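Local structure of glycoside hydrolase family protein (Novosphingobium sp. PP1Y, 6Q2F) at residues K151-S156 and A510-R515; G207-L212 and L441-S446; V994-D999 and G1027-S1032; A654-D659 and G1055-V1060. The protein probably hydrolyses terminal alpha-L-rhamnose from rhamnosylated compounds, as an alpha-L-rhamnosidase of the glycoside hydrolases. All blocks are in the same frame, centred on the assembly; numbering follows the deposited sequence.

Interaction 1: residues K151-S156 and A510-R515; sequences KKLVWS and ANWTPR
Asn511 turns its amide oxygen onto the strand 151-156: OD1 accepts the backbone N-H of Leu153 at 2.8 Å, in the plane of the amide and nearly straight (163° at the hydrogen). The first torsion, 69°, sets CG between the backbone N and the carbonyl carbon, which folds the short side chain back toward the strand. Its ND2 is taken by Ala386 O, so both ends of the amide are engaged and its flip is fixed. Replacing Asn511 by alanine is likely to leave the Leu153 N-H and Ala386 O without these side-chain mates, while the backbone bonds to Lys151 O could persist. Lys151 O is gripped twice, by Asn511 N at 3.1 Å in the carbonyl plane and by Trp512 N from above that plane. The loop 510-515 follows strand 497-502, one of the parallel strands of the eight-stranded beta/alpha barrel, and thus ties the barrel to strand 151-160, the outer strand of a small antiparallel sheet. Trp512, with CG anti to its own N (chi1 179°), brings its indole against both Leu153 and Lys151: Leu153 CD1 comes obliquely to within 4.0 Å of CE3, and Lys151 CD lies at the edge, 4.1 Å from CD1. The lysine chain runs on across Pro514, CE 3.9 Å from its CD, then bends at its last torsion toward Asp465, with which NZ forms a salt bridge. A water joins Lys151 N to Trp512 O.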
loop_
_atom_site.group_PDB
_atom_site.type_symbol
_atom_site.label_atom_id
_atom_site.label_comp_id
_atom_site.label_asym_id
_atom_site.label_seq_id
_atom_site.Cartn_x
_atom_site.Cartn_y
_atom_site.Cartn_z
ATOM N N LYS A 151 3.903 -9.912 -20.711
ATOM C CA LYS A 151 3.562 -11.081 -21.514
ATOM C C LYS A 151 2.725 -12.070 -20.712
ATOM O O LYS A 151 2.957 -12.279 -19.517
ATOM C CB LYS A 151 4.808 -11.809 -22.001
ATOM C CG LYS A 151 5.713 -10.990 -22.883
ATOM C CD LYS A 151 7.060 -11.689 -22.992
ATOM C CE LYS A 151 8.090 -10.808 -23.643
ATOM N NZ LYS A 151 8.530 -9.744 -22.696
ATOM N N LYS A 152 1.796 -12.729 -21.401
ATOM C CA LYS A 152 1.011 -13.819 -20.843
ATOM C C LYS A 152 1.195 -15.055 -21.713
ATOM O O LYS A 152 1.324 -14.955 -22.937
ATOM C CB LYS A 152 -0.484 -13.475 -20.803
ATOM C CG LYS A 152 -1.006 -13.099 -22.202
ATOM C CD LYS A 152 -2.481 -13.221 -22.322
ATOM C CE LYS A 152 -2.896 -13.084 -23.770
ATOM N NZ LYS A 152 -2.514 -11.786 -24.372
ATOM N N LEU A 153 1.161 -16.219 -21.072
ATOM C CA LEU A 153 1.255 -17.481 -21.792
ATOM C C LEU A 153 -0.035 -17.750 -22.570
ATOM O O LEU A 153 -1.137 -17.504 -22.074
ATOM C CB LEU A 153 1.537 -18.615 -20.796
ATOM C CG LEU A 153 2.046 -19.973 -21.295
ATOM C CD1 LEU A 153 3.458 -19.866 -21.852
ATOM C CD2 LEU A 153 1.984 -21.014 -20.174
ATOM N N VAL A 154 0.107 -18.247 -23.807
ATOM C CA VAL A 154 -1.019 -18.636 -24.655
ATOM C C VAL A 154 -0.648 -19.950 -25.328
ATOM O O VAL A 154 0.517 -20.350 -25.352
ATOM C CB VAL A 154 -1.379 -17.581 -25.732
ATOM C CG1 VAL A 154 -2.044 -16.339 -25.101
ATOM C CG2 VAL A 154 -0.140 -17.190 -26.491
ATOM N N TRP A 155 -1.646 -20.620 -25.902
ATOM C CA TRP A 155 -1.363 -21.947 -26.432
ATOM C C TRP A 155 -2.416 -22.360 -27.439
ATOM O O TRP A 155 -3.558 -21.896 -27.391
ATOM C CB TRP A 155 -1.293 -23.003 -25.317
ATOM C CG TRP A 155 -2.534 -23.048 -24.495
ATOM C CD1 TRP A 155 -3.622 -23.837 -24.697
ATOM C CD2 TRP A 155 -2.816 -22.256 -23.337
ATOM N NE1 TRP A 155 -4.575 -23.581 -23.736
ATOM C CE2 TRP A 155 -4.099 -22.614 -22.886
ATOM C CE3 TRP A 155 -2.107 -21.280 -22.642
ATOM C CZ2 TRP A 155 -4.695 -22.032 -21.759
ATOM C CZ3 TRP A 155 -2.703 -20.687 -21.516
ATOM C CH2 TRP A 155 -3.990 -21.070 -21.097
ATOM N N SER A 156 -2.002 -23.246 -28.347
ATOM C CA SER A 156 -2.899 -24.049 -29.158
ATOM C C SER A 156 -2.655 -25.514 -28.828
ATOM O O SER A 156 -1.588 -25.884 -28.330
ATOM C CB SER A 156 -2.687 -23.816 -30.656
ATOM O OG SER A 156 -1.508 -24.476 -31.082
ATOM N N ALA A 510 0.543 -10.641 -15.583
ATOM C CA ALA A 510 1.491 -11.225 -16.521
ATOM C C ALA A 510 2.105 -12.488 -15.921
ATOM O O ALA A 510 2.356 -12.563 -14.712
ATOM C CB ALA A 510 2.583 -10.218 -16.867
ATOM N N ASN A 511 2.338 -13.496 -16.766
ATOM C CA ASN A 511 2.842 -14.753 -16.221
ATOM C C ASN A 511 3.816 -15.439 -17.165
ATOM O O ASN A 511 3.954 -16.674 -17.112
ATOM C CB ASN A 511 1.691 -15.713 -15.887
ATOM C CG ASN A 511 0.981 -16.252 -17.134
ATOM O OD1 ASN A 511 1.256 -15.852 -18.263
ATOM N ND2 ASN A 511 0.047 -17.174 -16.911
ATOM N N TRP A 512 4.465 -14.695 -18.060
ATOM C CA TRP A 512 5.534 -15.264 -18.869
ATOM C C TRP A 512 6.627 -14.223 -19.064
ATOM O O TRP A 512 6.374 -13.016 -19.119
ATOM C CB TRP A 512 5.054 -15.764 -20.249
ATOM C CG TRP A 512 6.207 -16.304 -21.045
ATOM C CD1 TRP A 512 6.863 -15.681 -22.051
ATOM C CD2 TRP A 512 6.889 -17.548 -20.827
ATOM N NE1 TRP A 512 7.895 -16.467 -22.509
ATOM C CE2 TRP A 512 7.939 -17.614 -21.760
ATOM C CE3 TRP A 512 6.703 -18.617 -19.940
ATOM C CZ2 TRP A 512 8.793 -18.713 -21.848
ATOM C CZ3 TRP A 512 7.562 -19.697 -20.013
ATOM C CH2 TRP A 512 8.589 -19.739 -20.965
ATOM N N THR A 513 7.853 -14.712 -19.167
ATOM C CA THR A 513 8.974 -13.869 -19.538
ATOM C C THR A 513 9.973 -14.791 -20.220
ATOM O O THR A 513 10.029 -15.981 -19.887
ATOM C CB THR A 513 9.567 -13.143 -18.308
ATOM O OG1 THR A 513 10.419 -12.065 -18.719
ATOM C CG2 THR A 513 10.342 -14.101 -17.400
ATOM N N PRO A 514 10.735 -14.297 -21.196
ATOM C CA PRO A 514 11.469 -15.227 -22.085
ATOM C C PRO A 514 12.464 -16.152 -21.376
ATOM O O PRO A 514 12.614 -17.306 -21.792
ATOM C CB PRO A 514 12.161 -14.280 -23.077
ATOM C CG PRO A 514 11.202 -13.113 -23.169
ATOM C CD PRO A 514 10.736 -12.916 -21.710
ATOM N N ARG A 515 13.118 -15.701 -20.306
ATOM C CA ARG A 515 14.066 -16.531 -19.571
ATOM C C ARG A 515 13.401 -17.384 -18.508
ATOM O O ARG A 515 14.109 -18.011 -17.716
ATOM C CB ARG A 515 15.146 -15.660 -18.919
ATOM C CG ARG A 515 15.978 -14.826 -19.914
ATOM C CD ARG A 515 17.012 -13.989 -19.166
ATOM N NE ARG A 515 17.935 -13.300 -20.071
ATOM C CZ ARG A 515 19.251 -13.480 -20.082
ATOM N NH1 ARG A 515 19.811 -14.329 -19.226
ATOM N NH2 ARG A 515 20.007 -12.809 -20.941
HETATM O O HOH W 1 5.797 -10.386 -18.651
#

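Interaction 2: residues G207-L212 and L441-S446; sequences GEVGVL and LRLGYS
The ring of Tyr445 lies flat over Gly207, whose CA stands 3.6 Å from the ring centroid and 18° off its normal, a CH-pi contact. A first torsion of 70° folds the ring back over the neighbouring strand, where a beta carbon on Gly207 would clash with CE2. Val209 meets the same ring at its edge, CG2 4.1 Å from CD2, while the Trp512 ring meets it with planes not far from parallel. With the ring cut back to an alanine methyl, Gly207 would probably lose its cover and a gap would open beside Val209 and Trp512. Val209 and Gly210 both donate to Leu443 O, from the same face of its carbonyl plane, forming a classic beta bulge; the backbone angles of Gly210 themselves call for glycine. The bulge brings Val209 in against Leu443, CB to CB 3.7 Å. Farther on, Leu443 meets Leu212 obliquely through their CD1 methyls, 4.0 Å apart. Arg442 stands out from the sheet on the face it shares with Val211, as an extended chain leaning toward Glu208, whose own chain is bent. NH2 forms a salt bridge with OE2 at 2.6 Å; the oxygen lies near the guanidinium plane, but the nitrogen stands above the carboxylate plane, and the two planes are 32° apart. Strands 206-217 and 436-447 are antiparallel neighbours in a four-stranded sheet. With Glu208 exposed and Arg442 buried, the ion pair probably offsets the charge of an arginine held largely away from solvent.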
loop_
_atom_site.group_PDB
_atom_site.type_symbol
_atom_site.label_atom_id
_atom_site.label_comp_id
_atom_site.label_asym_id
_atom_site.label_seq_id
_atom_site.Cartn_x
_atom_site.Cartn_y
_atom_site.Cartn_z
ATOM N N GLY A 207 5.109 -14.303 -29.418
ATOM C CA GLY A 207 6.372 -14.988 -29.314
ATOM C C GLY A 207 6.164 -16.483 -29.155
ATOM O O GLY A 207 5.056 -16.967 -28.905
ATOM N N GLU A 208 7.257 -17.207 -29.292
ATOM C CA GLU A 208 7.268 -18.645 -29.100
ATOM C C GLU A 208 7.784 -18.992 -27.715
ATOM O O GLU A 208 8.603 -18.275 -27.141
ATOM C CB GLU A 208 8.127 -19.321 -30.170
ATOM C CG GLU A 208 7.488 -19.320 -31.554
ATOM C CD GLU A 208 6.192 -20.111 -31.591
ATOM O OE1 GLU A 208 6.070 -21.100 -30.831
ATOM O OE2 GLU A 208 5.289 -19.735 -32.367
ATOM N N VAL A 209 7.285 -20.107 -27.182
ATOM C CA VAL A 209 7.708 -20.635 -25.891
ATOM C C VAL A 209 8.236 -22.056 -26.025
ATOM O O VAL A 209 9.297 -22.392 -25.491
ATOM C CB VAL A 209 6.562 -20.579 -24.860
ATOM C CG1 VAL A 209 6.919 -21.395 -23.647
ATOM C CG2 VAL A 209 6.230 -19.115 -24.495
ATOM N N GLY A 210 7.509 -22.902 -26.734
ATOM C CA GLY A 210 7.961 -24.254 -26.972
ATOM C C GLY A 210 6.812 -25.134 -27.414
ATOM O O GLY A 210 5.659 -24.709 -27.488
ATOM N N VAL A 211 7.163 -26.384 -27.708
ATOM C CA VAL A 211 6.207 -27.399 -28.118
ATOM C C VAL A 211 6.405 -28.606 -27.225
ATOM O O VAL A 211 7.524 -29.114 -27.096
ATOM C CB VAL A 211 6.381 -27.777 -29.595
ATOM C CG1 VAL A 211 5.260 -28.689 -30.054
ATOM C CG2 VAL A 211 6.404 -26.521 -30.431
ATOM N N LEU A 212 5.332 -29.054 -26.597
ATOM C CA LEU A 212 5.363 -30.218 -25.735
ATOM C C LEU A 212 4.357 -31.229 -26.254
ATOM O O LEU A 212 3.298 -30.868 -26.770
ATOM C CB LEU A 212 5.038 -29.862 -24.285
ATOM C CG LEU A 212 5.914 -28.787 -23.656
ATOM C CD1 LEU A 212 5.324 -28.388 -22.322
ATOM C CD2 LEU A 212 7.370 -29.279 -23.515
ATOM N N LEU A 441 1.028 -29.696 -27.461
ATOM C CA LEU A 441 0.797 -28.384 -26.952
ATOM C C LEU A 441 1.796 -27.404 -27.495
ATOM O O LEU A 441 2.974 -27.571 -27.332
ATOM C CB LEU A 441 0.925 -28.471 -25.450
ATOM C CG LEU A 441 0.469 -27.369 -24.548
ATOM C CD1 LEU A 441 -0.788 -26.777 -25.090
ATOM C CD2 LEU A 441 0.198 -27.948 -23.195
ATOM N N ARG A 442 1.295 -26.376 -28.144
ATOM C CA ARG A 442 2.155 -25.366 -28.658
ATOM C C ARG A 442 1.971 -24.164 -27.756
ATOM O O ARG A 442 0.939 -23.548 -27.728
ATOM C CB ARG A 442 1.859 -25.020 -30.101
ATOM C CG ARG A 442 2.784 -23.958 -30.631
ATOM C CD ARG A 442 2.621 -23.741 -32.110
ATOM N NE ARG A 442 3.403 -22.631 -32.591
ATOM C CZ ARG A 442 3.326 -22.151 -33.813
ATOM N NH1 ARG A 442 2.499 -22.685 -34.677
ATOM N NH2 ARG A 442 4.069 -21.132 -34.168
ATOM N N LEU A 443 3.019 -23.854 -27.024
ATOM C CA LEU A 443 3.017 -22.731 -26.109
ATOM C C LEU A 443 3.632 -21.522 -26.794
ATOM O O LEU A 443 4.641 -21.640 -27.495
ATOM C CB LEU A 443 3.796 -23.072 -24.840
ATOM C CG LEU A 443 3.308 -24.317 -24.116
ATOM C CD1 LEU A 443 4.202 -24.584 -22.912
ATOM C CD2 LEU A 443 1.865 -24.126 -23.689
ATOM N N GLY A 444 3.022 -20.365 -26.583
ATOM C CA GLY A 444 3.607 -19.118 -27.028
ATOM C C GLY A 444 3.325 -18.054 -26.002
ATOM O O GLY A 444 2.816 -18.355 -24.915
ATOM N N TYR A 445 3.663 -16.810 -26.314
ATOM C CA TYR A 445 3.237 -15.704 -25.477
ATOM C C TYR A 445 2.712 -14.576 -26.351
ATOM O O TYR A 445 2.974 -14.505 -27.559
ATOM C CB TYR A 445 4.367 -15.196 -24.556
ATOM C CG TYR A 445 5.499 -14.472 -25.254
ATOM C CD1 TYR A 445 5.379 -13.127 -25.617
ATOM C CD2 TYR A 445 6.698 -15.130 -25.536
ATOM C CE1 TYR A 445 6.422 -12.462 -26.251
ATOM C CE2 TYR A 445 7.745 -14.473 -26.157
ATOM C CZ TYR A 445 7.604 -13.142 -26.517
ATOM O OH TYR A 445 8.648 -12.494 -27.146
ATOM N N SER A 446 1.960 -13.696 -25.711
ATOM C CA SER A 446 1.456 -12.501 -26.359
ATOM C C SER A 446 1.341 -11.418 -25.291
ATOM O O SER A 446 1.599 -11.657 -24.110
ATOM C CB SER A 446 0.135 -12.783 -27.068
ATOM O OG SER A 446 -0.881 -13.068 -26.128
#

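Interaction 3: residues V994-D999 and G1027-S1032; sequences VAFQAD and GIATYS
Val994 and Tyr1031 lie side by side and point the same way, the valine covering one face of the phenol ring. CG1 stands over the centre of the ring, 4.1 Å from its centroid and only 9° off the normal, a CH-pi contact, while CG2 lies 3.6 Å from CD2. With CG1 anti to the backbone N (chi1 -169°), the two methyls of Val994 divide the work: CG1 also touches Ala1029 CB and one face of the Phe996 ring. Ala1029 CB in turn packs 3.9 Å from Phe996 CE1, so Val994, Phe996, Ala1029 and Tyr1031 share one side of the sheet. Ala995 and Thr1030 stand on the other, and exchange two backbone bonds; the one from Thr1030 N to Ala995 O is 2.7 Å long and almost perfectly straight. These strands, 992-996 and 1028-1037, are antiparallel neighbours in a six-stranded sheet, consistent with the jelly-roll beta-sandwich of galactose-binding-like domains. Where the first strand ends, Gln997 takes over with its side chain: extended beyond CG, it reaches across to the other strand, where OE1 accepts Ile1028 N at 3.0 Å, while its own N binds Ile1028 O. Gly1027 lies close beside that amide, where a beta carbon would clash with OE1. A water donates to Ile1028 O and is hydrogen-bonded to Thr1030 OG1. In the second shell, Tyr1031 OH is held by Leu1132 N, Phe1025 meets Phe996 edge-to-face, and Ile1006 and Leu1008 of strand 1005-1008 pack against Val994.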
loop_
_atom_site.group_PDB
_atom_site.type_symbol
_atom_site.label_atom_id
_atom_site.label_comp_id
_atom_site.label_asym_id
_atom_site.label_seq_id
_atom_site.Cartn_x
_atom_site.Cartn_y
_atom_site.Cartn_z
ATOM N N VAL A 994 -11.380 43.029 14.895
ATOM C CA VAL A 994 -11.120 41.978 13.925
ATOM C C VAL A 994 -10.831 42.616 12.578
ATOM O O VAL A 994 -11.645 43.394 12.075
ATOM C CB VAL A 994 -12.306 41.009 13.803
ATOM C CG1 VAL A 994 -11.884 39.788 12.988
ATOM C CG2 VAL A 994 -12.796 40.603 15.174
ATOM N N ALA A 995 -9.693 42.260 11.980
ATOM C CA ALA A 995 -9.351 42.717 10.643
ATOM C C ALA A 995 -9.274 41.507 9.730
ATOM O O ALA A 995 -8.709 40.481 10.110
ATOM C CB ALA A 995 -8.026 43.497 10.624
ATOM N N PHE A 996 -9.842 41.629 8.538
ATOM C CA PHE A 996 -9.957 40.505 7.627
ATOM C C PHE A 996 -8.992 40.639 6.460
ATOM O O PHE A 996 -8.843 41.714 5.875
ATOM C CB PHE A 996 -11.382 40.372 7.111
ATOM C CG PHE A 996 -12.363 39.960 8.160
ATOM C CD1 PHE A 996 -12.526 38.622 8.471
ATOM C CD2 PHE A 996 -13.130 40.902 8.828
ATOM C CE1 PHE A 996 -13.432 38.223 9.431
ATOM C CE2 PHE A 996 -14.049 40.506 9.812
ATOM C CZ PHE A 996 -14.195 39.163 10.103
ATOM N N GLN A 997 -8.318 39.534 6.152
ATOM C CA GLN A 997 -7.510 39.427 4.946
ATOM C C GLN A 997 -8.237 39.996 3.732
ATOM O O GLN A 997 -9.402 39.676 3.477
ATOM C CB GLN A 997 -7.162 37.966 4.698
ATOM C CG GLN A 997 -6.153 37.789 3.624
ATOM C CD GLN A 997 -5.579 36.359 3.609
ATOM O OE1 GLN A 997 -6.140 35.435 4.197
ATOM N NE2 GLN A 997 -4.458 36.191 2.930
ATOM N N ALA A 998 -7.526 40.831 2.976
ATOM C CA ALA A 998 -8.129 41.562 1.876
ATOM C C ALA A 998 -8.458 40.624 0.716
ATOM O O ALA A 998 -7.891 39.533 0.581
ATOM C CB ALA A 998 -7.202 42.687 1.406
ATOM N N ASP A 999 -9.413 41.060 -0.107
ATOM C CA ASP A 999 -9.814 40.337 -1.319
ATOM C C ASP A 999 -10.333 38.945 -0.983
ATOM O O ASP A 999 -10.080 37.970 -1.691
ATOM C CB ASP A 999 -8.667 40.286 -2.323
ATOM C CG ASP A 999 -8.241 41.678 -2.755
ATOM O OD1 ASP A 999 -9.139 42.477 -3.106
ATOM O OD2 ASP A 999 -7.033 41.996 -2.696
ATOM N N GLY A 1027 -9.908 32.547 5.202
ATOM C CA GLY A 1027 -8.645 33.257 5.162
ATOM C C GLY A 1027 -8.135 33.492 6.575
ATOM O O GLY A 1027 -8.405 32.704 7.481
ATOM N N ILE A 1028 -7.404 34.589 6.744
ATOM C CA ILE A 1028 -6.810 34.937 8.033
ATOM C C ILE A 1028 -7.550 36.143 8.592
ATOM O O ILE A 1028 -7.531 37.226 7.996
ATOM C CB ILE A 1028 -5.305 35.217 7.909
ATOM C CG1 ILE A 1028 -4.580 34.009 7.291
ATOM C CG2 ILE A 1028 -4.715 35.524 9.268
ATOM C CD1 ILE A 1028 -3.085 34.218 7.138
ATOM N N ALA A 1029 -8.212 35.955 9.728
ATOM C CA ALA A 1029 -8.817 37.052 10.474
ATOM C C ALA A 1029 -7.909 37.399 11.649
ATOM O O ALA A 1029 -7.508 36.511 12.412
ATOM C CB ALA A 1029 -10.213 36.678 10.965
ATOM N N THR A 1030 -7.583 38.684 11.792
ATOM C CA THR A 1030 -6.647 39.146 12.815
ATOM C C THR A 1030 -7.424 39.800 13.956
ATOM O O THR A 1030 -8.026 40.869 13.781
ATOM C CB THR A 1030 -5.631 40.115 12.212
ATOM O OG1 THR A 1030 -4.848 39.430 11.228
ATOM C CG2 THR A 1030 -4.704 40.662 13.291
ATOM N N TYR A 1031 -7.416 39.155 15.117
ATOM C CA TYR A 1031 -8.098 39.670 16.293
ATOM C C TYR A 1031 -7.129 40.473 17.149
ATOM O O TYR A 1031 -5.979 40.074 17.349
ATOM C CB TYR A 1031 -8.693 38.537 17.121
ATOM C CG TYR A 1031 -9.872 37.813 16.511
ATOM C CD1 TYR A 1031 -9.707 36.930 15.434
ATOM C CD2 TYR A 1031 -11.147 37.952 17.050
ATOM C CE1 TYR A 1031 -10.791 36.246 14.889
ATOM C CE2 TYR A 1031 -12.227 37.260 16.517
ATOM C CZ TYR A 1031 -12.045 36.409 15.439
ATOM O OH TYR A 1031 -13.109 35.720 14.913
ATOM N N SER A 1032 -7.624 41.579 17.692
ATOM C CA SER A 1032 -6.810 42.627 18.296
ATOM C C SER A 1032 -7.477 43.076 19.581
ATOM O O SER A 1032 -8.703 43.220 19.625
ATOM C CB SER A 1032 -6.664 43.830 17.350
ATOM O OG SER A 1032 -5.915 44.873 17.942
HETATM O O HOH W 2 -5.836 39.353 8.890
#

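Interaction 4: residues A654-D659 and G1055-V1060; sequences AFAPKD and GDLAQV
Ala656 sets its methyl against Asp1056, CB to CB 3.5 Å, and this forms the centre of a small, buried and largely apolar contact. Leu1057 adds CD2, which lies 4.1 Å from Pro657 CD, the two side chains crossing at about a right angle; a first torsion of 54° places the leucine CG between its backbone N and carbonyl carbon and swings the methyl toward the proline. Lys658 contributes its aliphatic part, CD resting 3.7 Å from Asp1056 OD1. The polar link across the contact is made by a water, which accepts from Lys658 N at 2.8 Å and donates to Asp1056 O at 2.9 Å. Charge plays a looser part. Lys658 NZ stays 4.5 Å from Asp1056 OD1, beyond a salt bridge, and instead donates to Val1054 O. The carboxylates of Asp1056 and Asp659 are both bound by Arg1128 NH2, which would probably ease the repulsion between these neighbouring acids. Within 654-659, Asp659 OD2 also uses its anti lone pair to accept Ala656 N at 3.0 Å in a nearly straight bond (173°), while Asp659 N returns a bond to Ala656 O, a reciprocal pair of bonds closing the turn that leads into helix 657-670. A cis peptide bond precedes Asp1056, which with Leu1057 faces Ala1095 in a classic beta bulge. The contact therefore sets the start of helix 657-670, which follows barrel strand 642-649, against the junction of strands 1047-1055 and 1057-1062 in the galactose-binding-like domain.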
loop_
_atom_site.group_PDB
_atom_site.type_symbol
_atom_site.label_atom_id
_atom_site.label_comp_id
_atom_site.label_asym_id
_atom_site.label_seq_id
_atom_site.Cartn_x
_atom_site.Cartn_y
_atom_site.Cartn_z
ATOM N N ALA A 654 -11.500 20.537 2.855
ATOM C CA ALA A 654 -12.140 20.357 4.153
ATOM C C ALA A 654 -11.162 19.927 5.252
ATOM O O ALA A 654 -11.526 19.148 6.141
ATOM C CB ALA A 654 -13.298 19.369 4.020
ATOM N N PHE A 655 -9.937 20.438 5.243
ATOM C CA PHE A 655 -8.966 20.024 6.246
ATOM C C PHE A 655 -8.103 21.190 6.692
ATOM O O PHE A 655 -7.561 21.933 5.874
ATOM C CB PHE A 655 -8.034 18.893 5.714
ATOM C CG PHE A 655 -8.756 17.692 5.205
ATOM C CD1 PHE A 655 -9.157 17.623 3.872
ATOM C CD2 PHE A 655 -9.012 16.615 6.048
ATOM C CE1 PHE A 655 -9.811 16.482 3.383
ATOM C CE2 PHE A 655 -9.664 15.469 5.577
ATOM C CZ PHE A 655 -10.061 15.398 4.244
ATOM N N ALA A 656 -7.988 21.326 7.994
ATOM C CA ALA A 656 -6.988 22.134 8.656
ATOM C C ALA A 656 -6.152 21.174 9.487
ATOM O O ALA A 656 -6.549 20.019 9.672
ATOM C CB ALA A 656 -7.637 23.211 9.538
ATOM N N PRO A 657 -4.983 21.591 9.982
ATOM C CA PRO A 657 -4.135 20.644 10.731
ATOM C C PRO A 657 -4.866 19.966 11.877
ATOM O O PRO A 657 -4.578 18.804 12.190
ATOM C CB PRO A 657 -2.987 21.532 11.219
ATOM C CG PRO A 657 -2.907 22.613 10.179
ATOM C CD PRO A 657 -4.330 22.905 9.825
ATOM N N LYS A 658 -5.849 20.629 12.451
ATOM C CA LYS A 658 -6.610 20.047 13.535
ATOM C C LYS A 658 -7.286 18.761 13.066
ATOM O O LYS A 658 -7.439 17.860 13.816
ATOM C CB LYS A 658 -7.585 21.052 14.173
ATOM C CG LYS A 658 -8.998 21.019 13.657
ATOM C CD LYS A 658 -9.785 22.268 14.006
ATOM C CE LYS A 658 -9.855 22.536 15.505
ATOM N NZ LYS A 658 -11.044 23.280 15.966
ATOM N N ASP A 659 -7.673 18.702 11.814
ATOM C CA ASP A 659 -8.305 17.508 11.267
ATOM C C ASP A 659 -7.306 16.454 10.833
ATOM O O ASP A 659 -7.691 15.298 10.628
ATOM C CB ASP A 659 -9.157 17.864 10.055
ATOM C CG ASP A 659 -10.176 18.926 10.367
ATOM O OD1 ASP A 659 -11.092 18.613 11.145
ATOM O OD2 ASP A 659 -10.047 20.046 9.836
ATOM N N GLY A 1055 -11.383 28.119 15.181
ATOM C CA GLY A 1055 -11.631 27.588 13.865
ATOM C C GLY A 1055 -10.730 28.250 12.855
ATOM O O GLY A 1055 -11.040 29.296 12.399
ATOM N N ASP A 1056 -9.594 27.674 12.518
ATOM C CA ASP A 1056 -9.145 26.393 12.985
ATOM C C ASP A 1056 -7.772 26.378 13.640
ATOM O O ASP A 1056 -7.430 25.418 14.268
ATOM C CB ASP A 1056 -9.096 25.439 11.815
ATOM C CG ASP A 1056 -10.391 25.261 11.161
ATOM O OD1 ASP A 1056 -11.311 24.778 11.758
ATOM O OD2 ASP A 1056 -10.480 25.562 10.007
ATOM N N LEU A 1057 -6.996 27.433 13.468
ATOM C CA LEU A 1057 -5.689 27.550 14.054
ATOM C C LEU A 1057 -5.438 28.991 14.292
ATOM O O LEU A 1057 -6.018 29.804 13.661
ATOM C CB LEU A 1057 -4.584 26.960 13.185
ATOM C CG LEU A 1057 -4.373 27.362 11.733
ATOM C CD1 LEU A 1057 -2.972 27.053 11.261
ATOM C CD2 LEU A 1057 -5.379 26.717 10.829
ATOM N N ALA A 1058 -4.561 29.301 15.218
ATOM C CA ALA A 1058 -4.273 30.658 15.540
ATOM C C ALA A 1058 -2.865 30.968 15.937
ATOM O O ALA A 1058 -2.305 30.363 16.793
ATOM C CB ALA A 1058 -5.196 31.112 16.636
ATOM N N GLN A 1059 -2.315 31.971 15.305
ATOM C CA GLN A 1059 -0.972 32.433 15.636
ATOM C C GLN A 1059 -1.113 33.643 16.556
ATOM O O GLN A 1059 -1.870 34.564 16.250
ATOM C CB GLN A 1059 -0.187 32.764 14.348
ATOM C CG GLN A 1059 1.228 33.322 14.531
ATOM C CD GLN A 1059 1.227 34.803 14.922
ATOM O OE1 GLN A 1059 0.568 35.629 14.286
ATOM N NE2 GLN A 1059 1.958 35.133 15.979
ATOM N N VAL A 1060 -0.399 33.635 17.686
ATOM C CA VAL A 1060 -0.594 34.617 18.749
ATOM C C VAL A 1060 0.672 35.440 18.931
ATOM O O VAL A 1060 1.766 34.884 19.092
ATOM C CB VAL A 1060 -0.986 33.942 20.072
ATOM C CG1 VAL A 1060 -1.083 34.995 21.209
ATOM C CG2 VAL A 1060 -2.294 33.199 19.884
HETATM O O HOH W 3 -5.921 23.447 12.739
#

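Interactions 1 and 2 share an antiparallel sheet and touch: Lys152 NZ lies 2.7 Å from Ser446 OG, a probable hydrogen bond, and strands 151-160 and 436-447 are neighbours. Interactions 3 and 4 lie on the opposite side of the chain's centre, their own centres about 15 Å apart, and both reach one six-stranded sheet. Interactions 2 and 3 are strand pairings within a sheet, rich in backbone bonds; interactions 1 and 4 join a sheet to the barrel, the former by direct bonds, the latter by packing and a water. Interactions 1, 2 and 4 are mostly buried, interaction 3 only partly, and interaction 2 alone has a salt bridge across its segments.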